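PDB 4I2U: glutaredoxin from Chlorella sorokiniana, which binds glutathione and, as a thioredoxin-fold oxidoreductase of the glutaredoxin family, probably reduces disulfides with its help in cell redox homeostasis. Local coordinates for residues N15-Y24 with L39-D50; V74-G82 with L96-G104. All blocks are in the same frame, centred on the assembly; numbering follows the deposited sequence.

Contact 1: residues N15-Y24 with L39-D50; sequences NKVVIFSKTY and LPKSKITAIELD. With GSH (glutathione), chain B.
Val17 O takes the backbone N of Thr45, the first of five rungs that zip strand 17-21 to strand 45-48 in parallel. The last rung, Leu49 N to Ser21 O, is 2.7 Å long and nearly straight at 179°. The tight part lies on the two sheet faces. On one, Phe20 and Ile47 lie side by side, with Phe20 CD2 3.8 Å from Ile47 CB. Leu49 CD2 sits at the edge of the Phe20 ring, near its plane, and helices 3-14 and 55-66 also pack on that ring. On the other face, Ile19 CG2 rests 3.7 Å from Ala46 CB. Near the start of the pair, Val17 and Leu39 meet tip to tip.

The C-terminal end is polar. Glu48 bends at chi2 (-62°), which turns its carboxylate back to Ser21. Ser21 OG donates to Glu48 OE1 at 2.7 Å, on the syn side, and Lys32 forms a salt bridge with OE2. Asp50 holds Thr23 twice. Thr23 OG1 gives a bond to the syn lone pair of Asp50 OD2 at 2.6 Å, while Thr23 N meets OD1 from above the carboxylate plane.

The two ends are looser. At the start, a water joins Val17 N, Lys43 O and Thr45 OG1 beside the exposed 3-10 turn 41-43. Past the other end, Lys22 runs extended from CG onward, and its NZ donates to glutathione O31 at 2.8 Å. Gln59 also bonds this NZ. The paired strands, with helix 26-36 between them in sequence, form the right-handed beta-alpha-beta unit of the thioredoxin fold, with the glutathione-binding Lys22 just past the C-terminal end of its first strand.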
loop_
_atom_site.group_PDB
_atom_site.type_symbol
_atom_site.label_atom_id
_atom_site.label_comp_id
_atom_site.label_asym_id
_atom_site.label_seq_id
_atom_site.Cartn_x
_atom_site.Cartn_y
_atom_site.Cartn_z
ATOM N N ASN A 15 -7.905 7.004 1.578
ATOM C CA ASN A 15 -6.601 7.429 1.081
ATOM C C ASN A 15 -6.306 6.663 -0.178
ATOM O O ASN A 15 -6.470 5.453 -0.198
ATOM C CB ASN A 15 -5.522 7.141 2.108
ATOM C CG ASN A 15 -5.783 7.822 3.413
ATOM O OD1 ASN A 15 -5.461 9.000 3.575
ATOM N ND2 ASN A 15 -6.404 7.116 4.343
ATOM N N LYS A 16 -5.869 7.343 -1.227
ATOM C CA LYS A 16 -5.707 6.714 -2.524
ATOM C C LYS A 16 -4.547 5.734 -2.610
ATOM O O LYS A 16 -4.600 4.811 -3.396
ATOM C CB LYS A 16 -5.533 7.793 -3.596
ATOM C CG LYS A 16 -6.749 8.671 -3.809
ATOM C CD LYS A 16 -7.888 7.870 -4.385
ATOM C CE LYS A 16 -9.082 8.745 -4.693
ATOM N NZ LYS A 16 -9.725 8.364 -5.976
ATOM N N VAL A 17 -3.467 5.962 -1.873
ATOM C CA VAL A 17 -2.289 5.113 -1.968
ATOM C C VAL A 17 -1.903 4.721 -0.565
ATOM O O VAL A 17 -1.497 5.575 0.236
ATOM C CB VAL A 17 -1.128 5.828 -2.679
ATOM C CG1 VAL A 17 0.062 4.911 -2.750
ATOM C CG2 VAL A 17 -1.562 6.262 -4.062
ATOM N N VAL A 18 -2.080 3.444 -0.242
ATOM C CA VAL A 18 -1.826 2.941 1.098
ATOM C C VAL A 18 -0.856 1.776 1.057
ATOM O O VAL A 18 -0.999 0.867 0.232
ATOM C CB VAL A 18 -3.150 2.485 1.765
ATOM C CG1 VAL A 18 -2.901 1.899 3.148
ATOM C CG2 VAL A 18 -4.123 3.652 1.856
ATOM N N ILE A 19 0.114 1.776 1.954
ATOM C CA ILE A 19 1.012 0.645 2.094
ATOM C C ILE A 19 1.063 0.257 3.566
ATOM O O ILE A 19 1.487 1.053 4.417
ATOM C CB ILE A 19 2.404 0.926 1.488
ATOM C CG1 ILE A 19 3.299 -0.290 1.685
ATOM C CG2 ILE A 19 3.049 2.212 2.047
ATOM C CD1 ILE A 19 4.551 -0.265 0.814
ATOM N N PHE A 20 0.573 -0.936 3.882
ATOM C CA PHE A 20 0.747 -1.490 5.224
ATOM C C PHE A 20 2.132 -2.088 5.237
ATOM O O PHE A 20 2.472 -2.896 4.371
ATOM C CB PHE A 20 -0.342 -2.529 5.523
ATOM C CG PHE A 20 -1.720 -1.914 5.610
ATOM C CD1 PHE A 20 -2.536 -1.839 4.499
ATOM C CD2 PHE A 20 -2.183 -1.361 6.796
ATOM C CE1 PHE A 20 -3.776 -1.235 4.567
ATOM C CE2 PHE A 20 -3.416 -0.755 6.875
ATOM C CZ PHE A 20 -4.219 -0.683 5.771
ATOM N N SER A 21 2.930 -1.689 6.215
ATOM C CA SER A 21 4.372 -1.807 6.173
ATOM C C SER A 21 4.919 -2.189 7.536
ATOM O O SER A 21 4.216 -2.167 8.536
ATOM C CB SER A 21 4.904 -0.427 5.736
ATOM O OG SER A 21 6.326 -0.311 5.800
ATOM N N LYS A 22 6.188 -2.585 7.557
ATOM C CA LYS A 22 7.004 -2.556 8.772
ATOM C C LYS A 22 8.287 -1.838 8.434
ATOM O O LYS A 22 8.817 -1.966 7.329
ATOM C CB LYS A 22 7.282 -3.958 9.311
ATOM C CG LYS A 22 6.030 -4.593 9.847
ATOM C CD LYS A 22 6.200 -5.993 10.364
ATOM C CE LYS A 22 4.862 -6.579 10.774
ATOM N NZ LYS A 22 5.003 -7.937 11.332
ATOM N N THR A 23 8.785 -1.053 9.374
ATOM C CA THR A 23 9.889 -0.128 9.093
ATOM C C THR A 23 11.160 -0.817 8.625
ATOM O O THR A 23 11.929 -0.258 7.851
ATOM C CB THR A 23 10.232 0.751 10.306
ATOM O OG1 THR A 23 10.597 -0.063 11.413
ATOM C CG2 THR A 23 9.057 1.651 10.668
ATOM N N TYR A 24 11.377 -2.036 9.094
ATOM C CA TYR A 24 12.621 -2.767 8.909
ATOM C C TYR A 24 12.631 -3.701 7.700
ATOM O O TYR A 24 13.655 -4.314 7.402
ATOM C CB TYR A 24 12.898 -3.597 10.156
ATOM C CG TYR A 24 11.795 -4.553 10.562
ATOM C CD1 TYR A 24 11.528 -5.696 9.824
ATOM C CD2 TYR A 24 11.024 -4.319 11.704
ATOM C CE1 TYR A 24 10.540 -6.598 10.201
ATOM C CE2 TYR A 24 10.028 -5.212 12.081
ATOM C CZ TYR A 24 9.813 -6.351 11.326
ATOM O OH TYR A 24 8.888 -7.300 11.689
ATOM N N LEU A 39 4.860 9.616 -6.877
ATOM C CA LEU A 39 4.152 10.364 -5.847
ATOM C C LEU A 39 5.099 10.762 -4.752
ATOM O O LEU A 39 6.023 10.010 -4.416
ATOM C CB LEU A 39 3.159 9.438 -5.142
ATOM C CG LEU A 39 2.256 8.552 -5.992
ATOM C CD1 LEU A 39 1.730 7.401 -5.175
ATOM C CD2 LEU A 39 1.107 9.360 -6.562
ATOM N N PRO A 40 4.846 11.896 -4.110
ATOM C CA PRO A 40 5.674 12.200 -2.950
ATOM C C PRO A 40 5.242 11.385 -1.748
ATOM O O PRO A 40 4.117 10.887 -1.682
ATOM C CB PRO A 40 5.431 13.690 -2.713
ATOM C CG PRO A 40 4.163 14.012 -3.397
ATOM C CD PRO A 40 3.936 12.990 -4.466
ATOM N N LYS A 41 6.149 11.280 -0.785
ATOM C CA LYS A 41 5.888 10.536 0.448
ATOM C C LYS A 41 4.642 11.034 1.170
ATOM O O LYS A 41 3.936 10.248 1.799
ATOM C CB LYS A 41 7.084 10.624 1.401
ATOM C CG LYS A 41 8.320 9.927 0.898
ATOM C CD LYS A 41 9.434 9.934 1.944
ATOM C CE LYS A 41 10.789 9.644 1.306
ATOM N NZ LYS A 41 11.912 9.718 2.281
ATOM N N SER A 42 4.347 12.323 1.075
ATOM C CA SER A 42 3.215 12.879 1.811
ATOM C C SER A 42 1.885 12.485 1.169
ATOM O O SER A 42 0.820 12.736 1.739
ATOM C CB SER A 42 3.339 14.386 1.881
ATOM O OG SER A 42 3.318 14.898 0.571
ATOM N N LYS A 43 1.941 11.870 -0.014
ATOM C CA LYS A 43 0.734 11.339 -0.659
ATOM C C LYS A 43 0.629 9.813 -0.577
ATOM O O LYS A 43 -0.297 9.219 -1.123
ATOM C CB LYS A 43 0.682 11.767 -2.123
ATOM C CG LYS A 43 0.657 13.278 -2.302
ATOM C CD LYS A 43 -0.554 13.896 -1.615
ATOM C CE LYS A 43 -0.778 15.339 -2.049
ATOM N NZ LYS A 43 -1.424 15.410 -3.383
ATOM N N ILE A 44 1.584 9.196 0.094
ATOM C CA ILE A 44 1.597 7.756 0.320
ATOM C C ILE A 44 1.285 7.549 1.796
ATOM O O ILE A 44 1.989 8.058 2.663
ATOM C CB ILE A 44 2.989 7.161 -0.002
ATOM C CG1 ILE A 44 3.328 7.330 -1.490
ATOM C CG2 ILE A 44 3.053 5.689 0.400
ATOM C CD1 ILE A 44 4.822 7.201 -1.825
ATOM N N THR A 45 0.234 6.804 2.101
ATOM C CA THR A 45 -0.151 6.566 3.483
ATOM C C THR A 45 0.474 5.243 3.921
ATOM O O THR A 45 -0.002 4.160 3.588
ATOM C CB THR A 45 -1.653 6.512 3.581
ATOM O OG1 THR A 45 -2.191 7.744 3.100
ATOM C CG2 THR A 45 -2.103 6.290 5.012
ATOM N N ALA A 46 1.579 5.322 4.647
ATOM C CA ALA A 46 2.319 4.154 5.100
ATOM C C ALA A 46 1.996 3.882 6.552
ATOM O O ALA A 46 2.344 4.680 7.436
ATOM C CB ALA A 46 3.810 4.389 4.943
ATOM N N ILE A 47 1.371 2.750 6.803
ATOM C CA ILE A 47 0.921 2.360 8.135
ATOM C C ILE A 47 1.930 1.326 8.647
ATOM O O ILE A 47 2.001 0.221 8.101
ATOM C CB ILE A 47 -0.506 1.763 8.105
ATOM C CG1 ILE A 47 -1.531 2.690 7.419
ATOM C CG2 ILE A 47 -0.933 1.373 9.516
ATOM C CD1 ILE A 47 -1.689 4.056 8.053
ATOM N N GLU A 48 2.729 1.705 9.644
ATOM C CA GLU A 48 3.798 0.848 10.146
ATOM C C GLU A 48 3.282 -0.061 11.245
ATOM O O GLU A 48 3.036 0.374 12.377
ATOM C CB GLU A 48 4.983 1.663 10.647
ATOM C CG GLU A 48 5.565 2.616 9.606
ATOM C CD GLU A 48 6.131 1.955 8.353
ATOM O OE1 GLU A 48 6.344 0.740 8.300
ATOM O OE2 GLU A 48 6.400 2.711 7.389
ATOM N N LEU A 49 3.186 -1.336 10.937
ATOM C CA LEU A 49 2.583 -2.326 11.813
ATOM C C LEU A 49 3.536 -2.828 12.890
ATOM O O LEU A 49 3.098 -3.527 13.803
ATOM C CB LEU A 49 2.047 -3.486 10.982
ATOM C CG LEU A 49 1.031 -3.065 9.926
ATOM C CD1 LEU A 49 0.468 -4.272 9.201
ATOM C CD2 LEU A 49 -0.088 -2.260 10.520
ATOM N N ASP A 50 4.823 -2.497 12.801
ATOM C CA ASP A 50 5.732 -2.697 13.914
ATOM C C ASP A 50 5.671 -1.534 14.921
ATOM O O ASP A 50 6.125 -1.675 16.056
ATOM C CB ASP A 50 7.160 -2.945 13.417
ATOM C CG ASP A 50 7.737 -1.784 12.618
ATOM O OD1 ASP A 50 7.044 -1.240 11.741
ATOM O OD2 ASP A 50 8.915 -1.416 12.838
HETATM N N1 GSH B . 7.674 -11.511 -1.582
HETATM C CA1 GSH B . 6.975 -10.763 -0.526
HETATM C C1 GSH B . 6.745 -9.373 -1.059
HETATM O O11 GSH B . 7.156 -9.118 -2.208
HETATM O O12 GSH B . 6.128 -8.521 -0.371
HETATM C CB1 GSH B . 7.822 -10.823 0.744
HETATM C CG1 GSH B . 7.156 -10.167 1.947
HETATM C CD1 GSH B . 7.665 -10.747 3.255
HETATM O OE1 GSH B . 7.829 -11.960 3.410
HETATM N N2 GSH B . 7.881 -9.894 4.240
HETATM C CA2 GSH B . 8.260 -10.340 5.584
HETATM C C2 GSH B . 7.059 -10.586 6.469
HETATM O O2 GSH B . 5.958 -10.145 6.177
HETATM C CB2 GSH B . 9.197 -9.321 6.234
HETATM S SG2 GSH B . 10.821 -9.273 5.426
HETATM N N3 GSH B . 7.249 -11.336 7.544
HETATM C CA3 GSH B . 6.139 -11.748 8.369
HETATM C C3 GSH B . 5.551 -10.656 9.227
HETATM O O31 GSH B . 6.139 -9.567 9.385
HETATM O O32 GSH B . 4.447 -10.929 9.756
HETATM O O HOH W 1 -2.736 8.148 0.201
HETATM O O HOH W 2 2.759 -6.722 13.688
#

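Contact 2: residues V74-G82 with L96-G104; sequences VFIDGQFIG and LEVMLRNAG
Ile76 meets four residues of the segment 96-104 and is the centre of this apolar contact. CD1 reaches Leu100 CD2 at 4.0 Å and Leu96 CD1 at 4.1 Å. CG2 lies 4.1 Å from Met99 CB, faces Ala103 CB and also touches Leu100. The side chains of Ile76 and Met99 cross at about a right angle. Ile81, on the same face of the hairpin, extends this surface. Its CG2 touches both SD and CE of Met99, each at 3.7 Å, and its CD1 meets Leu96 CD1 at 3.9 Å. Met99 folds at chi3 (-71°), and this bend lays the methyl as well as the sulfur against Ile81.

Nearer the solvent the contact is more polar. The carboxylate of Asp77 lies against Ala103, with OD2 3.7 Å from Ala103 CA. The extended chain of Gln79 brings OE1 to 4.2 Å from Met99 SD. No hydrogen bond crosses between the two segments, so packing alone joins them directly.

Each side is held by its own backbone. A type I' turn from Ile76 to Gln79 links the two antiparallel strands, with Ile76 and Gln79 bonded to each other in both directions. This hairpin puts Ile76 and Ile81 toward the helix together. At the other side, Gly104 has positive phi and closes helix 95-102 with a Schellman motif, just after Ala103.

Further out, Lys16 bonds Ala103 O and makes a long, weak ion pair with Asp77. Val17 of strand 17-21 touches both Ile76 and Leu100. Leu90 of helix 84-93 touches Ile81 and Leu96. Helix 95-102 packs on one face of the 73-82 hairpin, touching helix 84-93 through Leu96 and strand 17-21 through Leu100; Phe75 and Phe80 pack on helix 55-66.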
loop_
_atom_site.group_PDB
_atom_site.type_symbol
_atom_site.label_atom_id
_atom_site.label_comp_id
_atom_site.label_asym_id
_atom_site.label_seq_id
_atom_site.Cartn_x
_atom_site.Cartn_y
_atom_site.Cartn_z
ATOM N N VAL A 74 -0.198 -3.459 -0.359
ATOM C CA VAL A 74 -0.355 -2.171 -1.037
ATOM C C VAL A 74 -1.731 -2.084 -1.687
ATOM O O VAL A 74 -2.192 -3.036 -2.344
ATOM C CB VAL A 74 0.744 -1.993 -2.086
ATOM C CG1 VAL A 74 0.644 -0.653 -2.766
ATOM C CG2 VAL A 74 2.121 -2.167 -1.432
ATOM N N PHE A 75 -2.372 -0.930 -1.502
ATOM C CA PHE A 75 -3.716 -0.675 -2.019
ATOM C C PHE A 75 -3.738 0.642 -2.789
ATOM O O PHE A 75 -3.229 1.668 -2.304
ATOM C CB PHE A 75 -4.726 -0.570 -0.885
ATOM C CG PHE A 75 -4.917 -1.821 -0.098
ATOM C CD1 PHE A 75 -4.013 -2.201 0.875
ATOM C CD2 PHE A 75 -6.045 -2.593 -0.305
ATOM C CE1 PHE A 75 -4.230 -3.338 1.624
ATOM C CE2 PHE A 75 -6.256 -3.737 0.438
ATOM C CZ PHE A 75 -5.359 -4.102 1.412
ATOM N N ILE A 76 -4.304 0.621 -3.996
ATOM C CA ILE A 76 -4.477 1.816 -4.807
ATOM C C ILE A 76 -5.973 2.027 -4.974
ATOM O O ILE A 76 -6.674 1.193 -5.550
ATOM C CB ILE A 76 -3.833 1.655 -6.199
ATOM C CG1 ILE A 76 -2.362 1.225 -6.106
ATOM C CG2 ILE A 76 -3.989 2.943 -6.982
ATOM C CD1 ILE A 76 -1.453 2.167 -5.324
ATOM N N ASP A 77 -6.474 3.124 -4.439
ATOM C CA ASP A 77 -7.900 3.446 -4.474
ATOM C C ASP A 77 -8.745 2.285 -3.951
ATOM O O ASP A 77 -9.824 1.981 -4.471
ATOM C CB ASP A 77 -8.329 3.836 -5.890
ATOM C CG ASP A 77 -9.443 4.880 -5.919
ATOM O OD1 ASP A 77 -9.941 5.272 -4.837
ATOM O OD2 ASP A 77 -9.794 5.282 -7.037
ATOM N N GLY A 78 -8.262 1.637 -2.905
ATOM C CA GLY A 78 -8.977 0.537 -2.278
ATOM C C GLY A 78 -8.677 -0.836 -2.848
ATOM O O GLY A 78 -9.059 -1.842 -2.238
ATOM N N GLN A 79 -7.978 -0.904 -3.981
ATOM C CA GLN A 79 -7.682 -2.167 -4.635
ATOM C C GLN A 79 -6.345 -2.728 -4.182
ATOM O O GLN A 79 -5.291 -2.104 -4.393
ATOM C CB GLN A 79 -7.669 -1.983 -6.147
ATOM C CG GLN A 79 -7.399 -3.269 -6.872
ATOM C CD GLN A 79 -7.422 -3.122 -8.372
ATOM O OE1 GLN A 79 -7.516 -2.013 -8.918
ATOM N NE2 GLN A 79 -7.366 -4.250 -9.062
ATOM N N PHE A 80 -6.349 -3.915 -3.585
ATOM C CA PHE A 80 -5.111 -4.596 -3.241
ATOM C C PHE A 80 -4.335 -4.972 -4.488
ATOM O O PHE A 80 -4.879 -5.623 -5.385
ATOM C CB PHE A 80 -5.437 -5.852 -2.435
ATOM C CG PHE A 80 -4.244 -6.699 -2.136
ATOM C CD1 PHE A 80 -3.222 -6.214 -1.348
ATOM C CD2 PHE A 80 -4.135 -7.987 -2.626
ATOM C CE1 PHE A 80 -2.119 -6.980 -1.066
ATOM C CE2 PHE A 80 -3.014 -8.753 -2.324
ATOM C CZ PHE A 80 -2.021 -8.237 -1.557
ATOM N N ILE A 81 -3.073 -4.549 -4.576
ATOM C CA ILE A 81 -2.268 -4.845 -5.755
ATOM C C ILE A 81 -1.103 -5.788 -5.477
ATOM O O ILE A 81 -0.382 -6.168 -6.401
ATOM C CB ILE A 81 -1.739 -3.570 -6.457
ATOM C CG1 ILE A 81 -0.790 -2.778 -5.565
ATOM C CG2 ILE A 81 -2.904 -2.699 -6.920
ATOM C CD1 ILE A 81 0.035 -1.736 -6.336
ATOM N N GLY A 82 -0.908 -6.189 -4.229
ATOM C CA GLY A 82 0.133 -7.142 -3.892
ATOM C C GLY A 82 1.127 -6.624 -2.885
ATOM O O GLY A 82 0.864 -5.672 -2.158
ATOM N N LEU A 96 1.150 0.238 -12.773
ATOM C CA LEU A 96 0.963 1.050 -11.586
ATOM C C LEU A 96 0.594 2.470 -11.981
ATOM O O LEU A 96 -0.326 3.073 -11.417
ATOM C CB LEU A 96 2.213 1.029 -10.719
ATOM C CG LEU A 96 2.105 1.866 -9.435
ATOM C CD1 LEU A 96 0.957 1.401 -8.535
ATOM C CD2 LEU A 96 3.399 1.803 -8.693
ATOM N N GLU A 97 1.288 3.017 -12.959
ATOM C CA GLU A 97 0.974 4.360 -13.429
ATOM C C GLU A 97 -0.455 4.445 -13.938
ATOM O O GLU A 97 -1.141 5.419 -13.681
ATOM C CB GLU A 97 1.937 4.785 -14.537
ATOM C CG GLU A 97 3.301 5.169 -14.038
ATOM C CD GLU A 97 4.310 5.191 -15.152
ATOM O OE1 GLU A 97 4.880 4.134 -15.471
ATOM O OE2 GLU A 97 4.524 6.275 -15.734
ATOM N N VAL A 98 -0.913 3.441 -14.674
ATOM C CA VAL A 98 -2.294 3.444 -15.135
ATOM C C VAL A 98 -3.240 3.506 -13.939
ATOM O O VAL A 98 -4.190 4.290 -13.927
ATOM C CB VAL A 98 -2.613 2.200 -16.009
ATOM C CG1 VAL A 98 -4.123 2.096 -16.299
ATOM C CG2 VAL A 98 -1.814 2.241 -17.304
ATOM N N MET A 99 -2.996 2.683 -12.928
ATOM C CA MET A 99 -3.850 2.705 -11.745
ATOM C C MET A 99 -3.823 4.029 -11.016
ATOM O O MET A 99 -4.860 4.518 -10.546
ATOM C CB MET A 99 -3.461 1.588 -10.786
ATOM C CG MET A 99 -3.821 0.221 -11.335
ATOM S SD MET A 99 -3.626 -1.137 -10.194
ATOM C CE MET A 99 -1.896 -1.182 -10.140
ATOM N N LEU A 100 -2.646 4.622 -10.900
ATOM C CA LEU A 100 -2.527 5.911 -10.216
ATOM C C LEU A 100 -3.219 7.023 -10.991
ATOM O O LEU A 100 -3.874 7.878 -10.392
ATOM C CB LEU A 100 -1.059 6.247 -9.989
ATOM C CG LEU A 100 -0.275 5.347 -9.031
ATOM C CD1 LEU A 100 1.175 5.731 -9.060
ATOM C CD2 LEU A 100 -0.793 5.439 -7.605
ATOM N N ARG A 101 -3.102 7.015 -12.309
ATOM C CA ARG A 101 -3.822 7.998 -13.103
ATOM C C ARG A 101 -5.333 7.792 -12.966
ATOM O O ARG A 101 -6.091 8.751 -12.804
ATOM C CB ARG A 101 -3.404 7.935 -14.570
ATOM C CG ARG A 101 -2.011 8.483 -14.812
ATOM C CD ARG A 101 -1.687 8.738 -16.288
ATOM N NE ARG A 101 -1.594 7.486 -17.028
ATOM C CZ ARG A 101 -0.470 6.798 -17.251
ATOM N NH1 ARG A 101 0.722 7.227 -16.847
ATOM N NH2 ARG A 101 -0.554 5.669 -17.909
ATOM N N ASN A 102 -5.787 6.542 -12.994
ATOM C CA ASN A 102 -7.217 6.287 -12.859
ATOM C C ASN A 102 -7.735 6.738 -11.494
ATOM O O ASN A 102 -8.896 7.156 -11.364
ATOM C CB ASN A 102 -7.527 4.804 -13.053
ATOM C CG ASN A 102 -7.385 4.359 -14.487
ATOM O OD1 ASN A 102 -7.323 5.180 -15.403
ATOM N ND2 ASN A 102 -7.323 3.050 -14.690
ATOM N N ALA A 103 -6.880 6.659 -10.481
ATOM C CA ALA A 103 -7.239 7.051 -9.126
ATOM C C ALA A 103 -7.194 8.559 -8.928
ATOM O O ALA A 103 -7.604 9.059 -7.883
ATOM C CB ALA A 103 -6.319 6.357 -8.125
ATOM N N GLY A 104 -6.696 9.285 -9.924
ATOM C CA GLY A 104 -6.672 10.734 -9.878
ATOM C C GLY A 104 -5.501 11.348 -9.133
ATOM O O GLY A 104 -5.538 12.527 -8.790
#

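How the contacts relate
From the N terminus, the chain passes helix 3-14 and enters strand 17-21. Contact 1 closes the first loop when strand 45-48 returns beside it after helix 26-36. Helix 55-66 then leads on to strand 73-76. Contact 2 closes a second loop, in which helix 84-93 lies between the hairpin and helix 95-102 along the chain. The two loops follow in series and neither nests in the other. They meet in the shared sheet, whose strand order is 45-48, 17-21, 73-76, 79-82. Val18 O and Phe75 N probably form a hydrogen bond across its middle. Contact 1 thus supplies the parallel half of the sheet, and contact 2 ties its antiparallel half to the C-terminal helix.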